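Local coordinates for transmembrane protein (Bartonella henselae, PDB 3PAM) that probably serves as part of the solute-binding component of an ABC-type oligopeptide transport system, as a domain of the family 5 extracellular solute-binding proteins, at residues F129-M134 / I156-R161; N11-L16 / F175-I180. All coordinates share one frame; numbering follows the deposited sequence.

Contact 1. Residues F129-M134 / I156-R161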
ATOM      1  N   PHE A 129       0.995  15.258 -12.131  1.00 38.15           N
ATOM      2  CA  PHE A 129       0.676  14.006 -11.505  1.00 37.96           C
ATOM      3  C   PHE A 129      -0.323  13.281 -12.406  1.00 37.42           C
ATOM      4  O   PHE A 129      -1.546  13.470 -12.299  1.00 35.22           O
ATOM      5  CB  PHE A 129       0.107  14.239 -10.096  1.00 36.21           C
ATOM      6  CG  PHE A 129       0.394  13.117  -9.128  1.00 38.15           C
ATOM      7  CD1 PHE A 129       0.459  11.782  -9.558  1.00 38.03           C
ATOM      8  CD2 PHE A 129       0.565  13.379  -7.786  1.00 38.51           C
ATOM      9  CE1 PHE A 129       0.718  10.748  -8.669  1.00 39.02           C
ATOM     10  CE2 PHE A 129       0.829  12.337  -6.882  1.00 41.43           C
ATOM     11  CZ  PHE A 129       0.905  11.016  -7.335  1.00 39.84           C
ATOM     12  N   GLN A 130       0.233  12.491 -13.322  1.00 36.51           N
ATOM     13  CA  GLN A 130      -0.517  11.643 -14.219  1.00 38.00           C
ATOM     14  C   GLN A 130       0.187  10.280 -14.323  1.00 37.24           C
ATOM     15  O   GLN A 130       1.414  10.200 -14.441  1.00 37.24           O
ATOM     16  CB  GLN A 130      -0.690  12.312 -15.589  1.00 42.09           C
ATOM     17  CG  GLN A 130       0.549  12.362 -16.504  1.00 45.69           C
ATOM     18  CD  GLN A 130       0.345  13.222 -17.771  1.00 52.13           C
ATOM     19  OE1 GLN A 130       1.293  13.466 -18.531  1.00 57.05           O
ATOM     20  NE2 GLN A 130      -0.880  13.700 -17.986  1.00 53.75           N
ATOM     21  N   PHE A 131      -0.598   9.212 -14.231  1.00 36.16           N
ATOM     22  CA  PHE A 131      -0.053   7.875 -14.232  1.00 35.72           C
ATOM     23  C   PHE A 131      -1.073   6.876 -14.742  1.00 36.69           C
ATOM     24  O   PHE A 131      -2.252   7.199 -14.864  1.00 38.17           O
ATOM     25  CB  PHE A 131       0.481   7.483 -12.846  1.00 33.11           C
ATOM     26  CG  PHE A 131      -0.578   7.346 -11.786  1.00 32.40           C
ATOM     27  CD1 PHE A 131      -1.179   6.101 -11.538  1.00 33.15           C
ATOM     28  CD2 PHE A 131      -0.943   8.444 -10.994  1.00 30.05           C
ATOM     29  CE1 PHE A 131      -2.141   5.961 -10.539  1.00 31.52           C
ATOM     30  CE2 PHE A 131      -1.889   8.314 -10.011  1.00 30.29           C
ATOM     31  CZ  PHE A 131      -2.496   7.060  -9.779  1.00 31.38           C
ATOM     32  N   GLU A 132      -0.608   5.665 -15.024  1.00 36.89           N
ATOM     33  CA  GLU A 132      -1.427   4.611 -15.589  1.00 37.99           C
ATOM     34  C   GLU A 132      -1.663   3.503 -14.563  1.00 36.53           C
ATOM     35  O   GLU A 132      -0.743   3.115 -13.831  1.00 35.49           O
ATOM     36  CB  GLU A 132      -0.713   4.043 -16.814  1.00 41.09           C
ATOM     37  CG  GLU A 132      -1.505   3.103 -17.660  1.00 44.30           C
ATOM     38  CD  GLU A 132      -0.605   2.186 -18.475  1.00 50.32           C
ATOM     39  OE1 GLU A 132       0.195   1.430 -17.870  1.00 52.35           O
ATOM     40  OE2 GLU A 132      -0.694   2.216 -19.715  1.00 53.32           O
ATOM     41  N   ILE A 133      -2.911   3.036 -14.495  1.00 36.18           N
ATOM     42  CA  ILE A 133      -3.256   1.833 -13.735  1.00 36.45           C
ATOM     43  C   ILE A 133      -3.573   0.682 -14.721  1.00 38.44           C
ATOM     44  O   ILE A 133      -4.477   0.782 -15.565  1.00 38.23           O
ATOM     45  CB  ILE A 133      -4.428   2.066 -12.755  1.00 35.95           C
ATOM     46  CG1 ILE A 133      -4.215   3.365 -11.967  1.00 34.71           C
ATOM     47  CG2 ILE A 133      -4.556   0.901 -11.779  1.00 36.24           C
ATOM     48  CD1 ILE A 133      -5.214   3.594 -10.824  1.00 35.49           C
HETATM   49  N   MSE A 134      -2.784  -0.380 -14.613  1.00 39.68           N
HETATM   50  CA  MSE A 134      -2.885  -1.531 -15.500  1.00 43.09           C
HETATM   51  C   MSE A 134      -3.720  -2.592 -14.818  1.00 43.36           C
HETATM   52  O   MSE A 134      -3.386  -3.064 -13.729  1.00 43.60           O
HETATM   53  CB  MSE A 134      -1.496  -2.082 -15.847  1.00 45.28           C
HETATM   54  CG  MSE A 134      -1.527  -3.420 -16.535  1.00 51.02           C
HETATM   55 SE   MSE A 134       0.249  -3.974 -17.098  1.00 60.77          SE
HETATM   56  CE  MSE A 134       0.068  -3.286 -18.908  1.00 60.27           C
ATOM     57  N   ILE A 156      -5.554  14.914  -9.995  1.00 36.88           N
ATOM     58  CA  ILE A 156      -4.711  13.802 -10.401  1.00 35.19           C
ATOM     59  C   ILE A 156      -5.365  12.999 -11.549  1.00 35.54           C
ATOM     60  O   ILE A 156      -6.500  12.549 -11.435  1.00 35.18           O
ATOM     61  CB  ILE A 156      -4.358  12.879  -9.185  1.00 34.58           C
ATOM     62  CG1 ILE A 156      -3.520  13.636  -8.156  1.00 34.92           C
ATOM     63  CG2 ILE A 156      -3.544  11.648  -9.635  1.00 33.12           C
ATOM     64  CD1 ILE A 156      -3.660  13.083  -6.718  1.00 34.34           C
ATOM     65  N   HIS A 157      -4.669  12.836 -12.666  1.00 36.49           N
ATOM     66  CA  HIS A 157      -5.236  12.018 -13.726  1.00 37.71           C
ATOM     67  C   HIS A 157      -4.643  10.601 -13.729  1.00 37.06           C
ATOM     68  O   HIS A 157      -3.445  10.407 -13.969  1.00 37.17           O
ATOM     69  CB  HIS A 157      -5.123  12.667 -15.110  1.00 40.82           C
ATOM     70  CG  HIS A 157      -5.424  11.718 -16.238  1.00 43.77           C
ATOM     71  ND1 HIS A 157      -6.704  11.293 -16.538  1.00 45.65           N
ATOM     72  CD2 HIS A 157      -4.605  11.093 -17.123  1.00 46.45           C
ATOM     73  CE1 HIS A 157      -6.659  10.463 -17.569  1.00 49.16           C
ATOM     74  NE2 HIS A 157      -5.399  10.334 -17.950  1.00 47.68           N
ATOM     75  N   ALA A 158      -5.498   9.624 -13.435  1.00 36.04           N
ATOM     76  CA  ALA A 158      -5.133   8.229 -13.510  1.00 35.53           C
ATOM     77  C   ALA A 158      -5.702   7.659 -14.809  1.00 37.26           C
ATOM     78  O   ALA A 158      -6.905   7.707 -15.040  1.00 37.35           O
ATOM     79  CB  ALA A 158      -5.690   7.484 -12.325  1.00 34.52           C
ATOM     80  N   GLU A 159      -4.826   7.164 -15.669  1.00 38.59           N
ATOM     81  CA  GLU A 159      -5.260   6.493 -16.880  1.00 41.53           C
ATOM     82  C   GLU A 159      -5.492   5.011 -16.539  1.00 41.67           C
ATOM     83  O   GLU A 159      -4.626   4.333 -15.969  1.00 40.74           O
ATOM     84  CB  GLU A 159      -4.239   6.690 -18.003  1.00 44.20           C
ATOM     85  CG  GLU A 159      -4.621   6.030 -19.331  1.00 50.43           C
ATOM     86  CD  GLU A 159      -3.573   6.211 -20.419  1.00 55.87           C
ATOM     87  OE1 GLU A 159      -3.521   7.301 -21.033  1.00 57.73           O
ATOM     88  OE2 GLU A 159      -2.813   5.249 -20.675  1.00 58.31           O
ATOM     89  N   ILE A 160      -6.689   4.531 -16.846  1.00 44.35           N
ATOM     90  CA  ILE A 160      -7.035   3.136 -16.596  1.00 42.81           C
ATOM     91  C   ILE A 160      -6.851   2.297 -17.879  1.00 43.18           C
ATOM     92  O   ILE A 160      -7.396   2.621 -18.926  1.00 43.55           O
ATOM     93  CB  ILE A 160      -8.463   2.989 -16.003  1.00 41.48           C
ATOM     94  CG1 ILE A 160      -8.663   3.903 -14.773  1.00 42.00           C
ATOM     95  CG2 ILE A 160      -8.754   1.535 -15.637  1.00 42.07           C
ATOM     96  CD1 ILE A 160      -7.544   3.902 -13.712  1.00 37.67           C
ATOM     97  N   ARG A 161      -6.036   1.248 -17.783  1.00 43.08           N
ATOM     98  CA  ARG A 161      -5.822   0.315 -18.898  1.00 43.43           C
ATOM     99  C   ARG A 161      -6.235  -1.091 -18.489  1.00 42.73           C
ATOM    100  O   ARG A 161      -5.947  -1.522 -17.386  1.00 41.87           O
ATOM    101  CB  ARG A 161      -4.355   0.284 -19.327  1.00 44.00           C
ATOM    102  CG  ARG A 161      -3.833   1.558 -19.968  1.00 46.20           C
ATOM    103  CD  ARG A 161      -4.080   1.615 -21.460  1.00 50.63           C
ATOM    104  NE  ARG A 161      -3.376   2.760 -22.040  1.00 56.24           N
ATOM    105  CZ  ARG A 161      -3.325   3.068 -23.336  1.00 61.11           C
ATOM    106  NH1 ARG A 161      -3.944   2.320 -24.242  1.00 62.56           N
ATOM    107  NH2 ARG A 161      -2.648   4.146 -23.731  1.00 65.13           N
TER

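Contact 2. Residues N11-L16 / F175-I180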
ATOM      1  N   ASN A  11       4.072   1.392  -7.789  1.00 32.11           N
ATOM      2  CA  ASN A  11       5.416   1.150  -8.238  1.00 32.99           C
ATOM      3  C   ASN A  11       6.328   2.271  -7.774  1.00 33.66           C
ATOM      4  O   ASN A  11       6.469   3.302  -8.426  1.00 35.41           O
ATOM      5  CB  ASN A  11       5.511   0.955  -9.727  1.00 33.88           C
ATOM      6  CG  ASN A  11       6.877   0.490 -10.134  1.00 35.09           C
ATOM      7  OD1 ASN A  11       7.721   0.226  -9.282  1.00 36.19           O
ATOM      8  ND2 ASN A  11       7.116   0.394 -11.426  1.00 34.96           N
ATOM      9  N   THR A  12       6.946   2.028  -6.635  1.00 34.11           N
ATOM     10  CA  THR A  12       7.789   2.979  -5.904  1.00 35.08           C
ATOM     11  C   THR A  12       9.078   3.348  -6.646  1.00 36.08           C
ATOM     12  O   THR A  12       9.780   4.278  -6.251  1.00 36.98           O
ATOM     13  CB  THR A  12       8.045   2.360  -4.521  1.00 35.56           C
ATOM     14  OG1 THR A  12       7.227   3.014  -3.547  1.00 39.40           O
ATOM     15  CG2 THR A  12       9.456   2.365  -4.117  1.00 36.82           C
ATOM     16  N   ARG A  13       9.372   2.626  -7.733  1.00 36.20           N
ATOM     17  CA  ARG A  13      10.535   2.904  -8.584  1.00 37.32           C
ATOM     18  C   ARG A  13      10.341   4.179  -9.390  1.00 37.78           C
ATOM     19  O   ARG A  13      11.319   4.804  -9.821  1.00 39.14           O
ATOM     20  CB  ARG A  13      10.747   1.776  -9.606  1.00 37.82           C
ATOM     21  CG  ARG A  13      11.357   0.524  -9.072  1.00 37.69           C
ATOM     22  CD  ARG A  13      10.865  -0.646  -9.879  1.00 37.01           C
ATOM     23  NE  ARG A  13      11.145  -1.892  -9.192  1.00 35.43           N
ATOM     24  CZ  ARG A  13      10.234  -2.658  -8.613  1.00 34.90           C
ATOM     25  NH1 ARG A  13       8.948  -2.324  -8.649  1.00 32.61           N
ATOM     26  NH2 ARG A  13      10.611  -3.780  -8.011  1.00 34.79           N
ATOM     27  N   ARG A  14       9.083   4.510  -9.662  1.00 36.29           N
ATOM     28  CA  ARG A  14       8.765   5.713 -10.440  1.00 37.33           C
ATOM     29  C   ARG A  14       8.695   6.939  -9.532  1.00 36.32           C
ATOM     30  O   ARG A  14       8.185   6.861  -8.419  1.00 33.78           O
ATOM     31  CB  ARG A  14       7.449   5.527 -11.190  1.00 37.35           C
ATOM     32  CG  ARG A  14       7.311   4.174 -11.905  1.00 39.31           C
ATOM     33  CD  ARG A  14       7.458   4.256 -13.407  1.00 40.85           C
ATOM     34  NE  ARG A  14       7.835   2.957 -13.981  1.00 43.36           N
ATOM     35  CZ  ARG A  14       7.339   2.455 -15.114  1.00 43.86           C
ATOM     36  NH1 ARG A  14       6.431   3.124 -15.807  1.00 46.23           N
ATOM     37  NH2 ARG A  14       7.723   1.271 -15.548  1.00 44.72           N
ATOM     38  N   THR A  15       9.197   8.066 -10.031  1.00 38.09           N
ATOM     39  CA  THR A  15       9.359   9.272  -9.217  1.00 38.74           C
ATOM     40  C   THR A  15       8.099   9.795  -8.534  1.00 37.39           C
ATOM     41  O   THR A  15       8.157  10.215  -7.398  1.00 37.46           O
ATOM     42  CB  THR A  15      10.054  10.410  -9.985  1.00 41.79           C
ATOM     43  OG1 THR A  15       9.393  10.633 -11.237  1.00 42.95           O
ATOM     44  CG2 THR A  15      11.522  10.057 -10.214  1.00 43.45           C
ATOM     45  N   LEU A  16       6.965   9.752  -9.213  1.00 37.27           N
ATOM     46  CA  LEU A  16       5.699  10.157  -8.605  1.00 36.59           C
ATOM     47  C   LEU A  16       5.318   9.459  -7.292  1.00 35.33           C
ATOM     48  O   LEU A  16       4.540  10.019  -6.485  1.00 35.01           O
ATOM     49  CB  LEU A  16       4.571   9.981  -9.611  1.00 37.44           C
ATOM     50  CG  LEU A  16       4.471  11.019 -10.715  1.00 39.49           C
ATOM     51  CD1 LEU A  16       3.479  10.495 -11.730  1.00 40.93           C
ATOM     52  CD2 LEU A  16       4.020  12.340 -10.146  1.00 41.38           C
ATOM     53  N   PHE A 175       8.343  -5.061 -14.200  1.00 38.61           N
ATOM     54  CA  PHE A 175       7.917  -3.905 -13.391  1.00 34.74           C
ATOM     55  C   PHE A 175       7.471  -2.694 -14.250  1.00 35.51           C
ATOM     56  O   PHE A 175       7.616  -1.522 -13.862  1.00 34.75           O
ATOM     57  CB  PHE A 175       9.008  -3.533 -12.377  1.00 34.89           C
ATOM     58  CG  PHE A 175       9.387  -4.662 -11.477  1.00 33.48           C
ATOM     59  CD1 PHE A 175       8.400  -5.379 -10.800  1.00 30.99           C
ATOM     60  CD2 PHE A 175      10.710  -5.025 -11.315  1.00 35.76           C
ATOM     61  CE1 PHE A 175       8.720  -6.419  -9.976  1.00 33.13           C
ATOM     62  CE2 PHE A 175      11.057  -6.096 -10.488  1.00 37.67           C
ATOM     63  CZ  PHE A 175      10.061  -6.803  -9.826  1.00 36.58           C
ATOM     64  N   ASN A 176       6.952  -2.995 -15.440  1.00 37.94           N
ATOM     65  CA  ASN A 176       6.540  -1.971 -16.384  1.00 39.75           C
ATOM     66  C   ASN A 176       5.104  -1.470 -16.139  1.00 36.80           C
ATOM     67  O   ASN A 176       4.185  -1.772 -16.893  1.00 38.19           O
ATOM     68  CB  ASN A 176       6.720  -2.480 -17.811  1.00 46.09           C
ATOM     69  CG  ASN A 176       6.589  -1.379 -18.837  1.00 50.44           C
ATOM     70  OD1 ASN A 176       6.808  -0.200 -18.528  1.00 51.09           O
ATOM     71  ND2 ASN A 176       6.211  -1.747 -20.059  1.00 54.70           N
ATOM     72  N   TYR A 177       4.927  -0.709 -15.065  1.00 34.16           N
ATOM     73  CA  TYR A 177       3.617  -0.223 -14.688  1.00 32.88           C
ATOM     74  C   TYR A 177       3.812   0.871 -13.668  1.00 32.12           C
ATOM     75  O   TYR A 177       4.804   0.875 -12.947  1.00 33.15           O
ATOM     76  CB  TYR A 177       2.750  -1.354 -14.081  1.00 32.67           C
ATOM     77  CG  TYR A 177       3.426  -2.156 -12.992  1.00 32.01           C
ATOM     78  CD1 TYR A 177       3.392  -1.744 -11.654  1.00 35.53           C
ATOM     79  CD2 TYR A 177       4.086  -3.346 -13.294  1.00 33.25           C
ATOM     80  CE1 TYR A 177       4.024  -2.493 -10.650  1.00 36.39           C
ATOM     81  CE2 TYR A 177       4.711  -4.096 -12.310  1.00 34.01           C
ATOM     82  CZ  TYR A 177       4.691  -3.658 -10.995  1.00 35.91           C
ATOM     83  OH  TYR A 177       5.330  -4.395 -10.026  1.00 40.31           O
ATOM     84  N   ASP A 178       2.866   1.796 -13.593  1.00 31.92           N
ATOM     85  CA  ASP A 178       2.865   2.763 -12.513  1.00 31.87           C
ATOM     86  C   ASP A 178       2.215   2.135 -11.279  1.00 32.71           C
ATOM     87  O   ASP A 178       2.698   2.287 -10.141  1.00 34.91           O
ATOM     88  CB  ASP A 178       2.096   4.015 -12.946  1.00 33.42           C
ATOM     89  CG  ASP A 178       2.772   4.769 -14.096  1.00 33.02           C
ATOM     90  OD1 ASP A 178       4.017   4.850 -14.124  1.00 36.87           O
ATOM     91  OD2 ASP A 178       2.060   5.319 -14.957  1.00 31.81           O
HETATM   92  N   MSE A 179       1.101   1.442 -11.511  1.00 32.62           N
HETATM   93  CA  MSE A 179       0.268   0.894 -10.447  1.00 35.34           C
HETATM   94  C   MSE A 179      -0.470  -0.312 -11.016  1.00 35.32           C
HETATM   95  O   MSE A 179      -0.848  -0.302 -12.181  1.00 33.51           O
HETATM   96  CB  MSE A 179      -0.726   1.944  -9.947  1.00 39.39           C
HETATM   97  CG  MSE A 179      -1.514   1.562  -8.714  1.00 47.71           C
HETATM   98 SE   MSE A 179      -2.674   2.992  -8.056  1.00 63.72          SE
HETATM   99  CE  MSE A 179      -1.310   4.218  -7.406  1.00 60.59           C
ATOM    100  N   ILE A 180      -0.645  -1.340 -10.189  1.00 40.09           N
ATOM    101  CA  ILE A 180      -1.446  -2.495 -10.529  1.00 40.81           C
ATOM    102  C   ILE A 180      -2.284  -2.913  -9.326  1.00 41.97           C
ATOM    103  O   ILE A 180      -2.116  -2.376  -8.232  1.00 42.52           O
ATOM    104  CB  ILE A 180      -0.573  -3.716 -10.962  1.00 41.66           C
ATOM    105  CG1 ILE A 180       0.553  -3.929  -9.946  1.00 43.28           C
ATOM    106  CG2 ILE A 180      -0.040  -3.524 -12.380  1.00 40.11           C
ATOM    107  CD1 ILE A 180       0.718  -5.339  -9.517  1.00 44.49           C
TER

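Contact 1. Residues F129-M134 / I156-R161
Strands 130-134 and 157-161 pair side by side as the two parallel strands of a beta-alpha-beta unit, with Gln-130 beside His-157 and Met-134 beside Arg-161. Five backbone hydrogen bonds join the two segments. The two bonds made by the backbone of Glu-159 are short, its N giving to Phe-131 O at 2.7 Å and its O taking Ile-133 N at 2.6 Å, whereas the first rung, His-157 N to Phe-129 O, stretches to 3.2 Å. On the buried face, Phe-131 stands with CG between its backbone N and carbonyl carbon (chi1 67°), which brings its ring over Ala-158; CB of Ala-158 sits above the rim of one ring face. Ring atom CE2 of Phe-131 also meets Ile-156 CG2 at 3.7 Å. Farther along, Ile-133 and Ile-160 run alongside each other, their CD1 methyls in contact. Helix 138-152 covers this face through Leu-151 and Ala-144. On the opposite face, Glu-132 OE1 forms a salt bridge with Arg-171. Arg-161 links two carboxylates that would otherwise probably repel each other: NE bonds Glu-159 OE2 at 2.9 Å from above the carboxylate plane, and Glu-132 OE2 makes a longer salt bridge to the same NE, 3.6 Å, with carboxylate and guanidinium planes 80° apart.

Contact 2. Residues N11-L16 / F175-I180
OD1 of Asn-11 is gripped by two N-H groups of Arg-13, NH1 at 2.9 Å and the backbone N at 3.3 Å, which reach it from opposite faces of the amide plane. The amide's other end crosses to the 175-180 segment: ND2 gives a nearly straight bond to Tyr-177 O at 2.8 Å, with that oxygen in the amide plane. Bonds at both ends fix the amide's rotation; separately, Asn-11 N bonds Asp-178 O at 2.9 Å. Arg-13, extended from CG to NE, lays its guanidinium flat on the Phe-175 ring, planes 9° apart and CZ 3.7 Å from the ring centroid, a cation-pi stack. Its NH2 also bonds the carbonyls of Arg-203 and Asn-210. Arg-14 bends at chi2 (-106°) and spreads its guanidinium over Tyr-177 O. From there NH1 makes a weak salt-bridge bond to Asp-178 OD1, 3.4 Å, the two planes nearly perpendicular, while NH2 makes a weak hydrogen bond to Asn-176 OD1, which lies at the guanidinium edge. The second carboxylate oxygen of Asp-178 accepts from Glu-132 N. The Asn-11 side chain thus closes an Asx turn within a type I beta turn, docked on the link between the Schellman-capped helix 165-174 and strand 179-184.

In the fold
From the N terminus, strand 5-10 runs into the 11-16 turn, which is half of contact 2; its partner, 175-180, comes 159 residues later and closes a long loop. Within that loop the chain passes through strand 130-135, helix 138-152 and strand 157-162, so contact 1 closes a much shorter loop inside the longer one, and the two do not cross. Helix 165-174 then carries the chain from strand 157-162, at one edge of the sheet, back to 179-184, which inserts between 5-10 and 130-135. Contact 1 thus pairs an edge strand with its neighbour; contact 2 ties the loop before helix 20-29 to the link into strand 179-184. They meet, among other places, at a probable hydrogen bond from Met-134 N to Met-179 O, 3.1 Å.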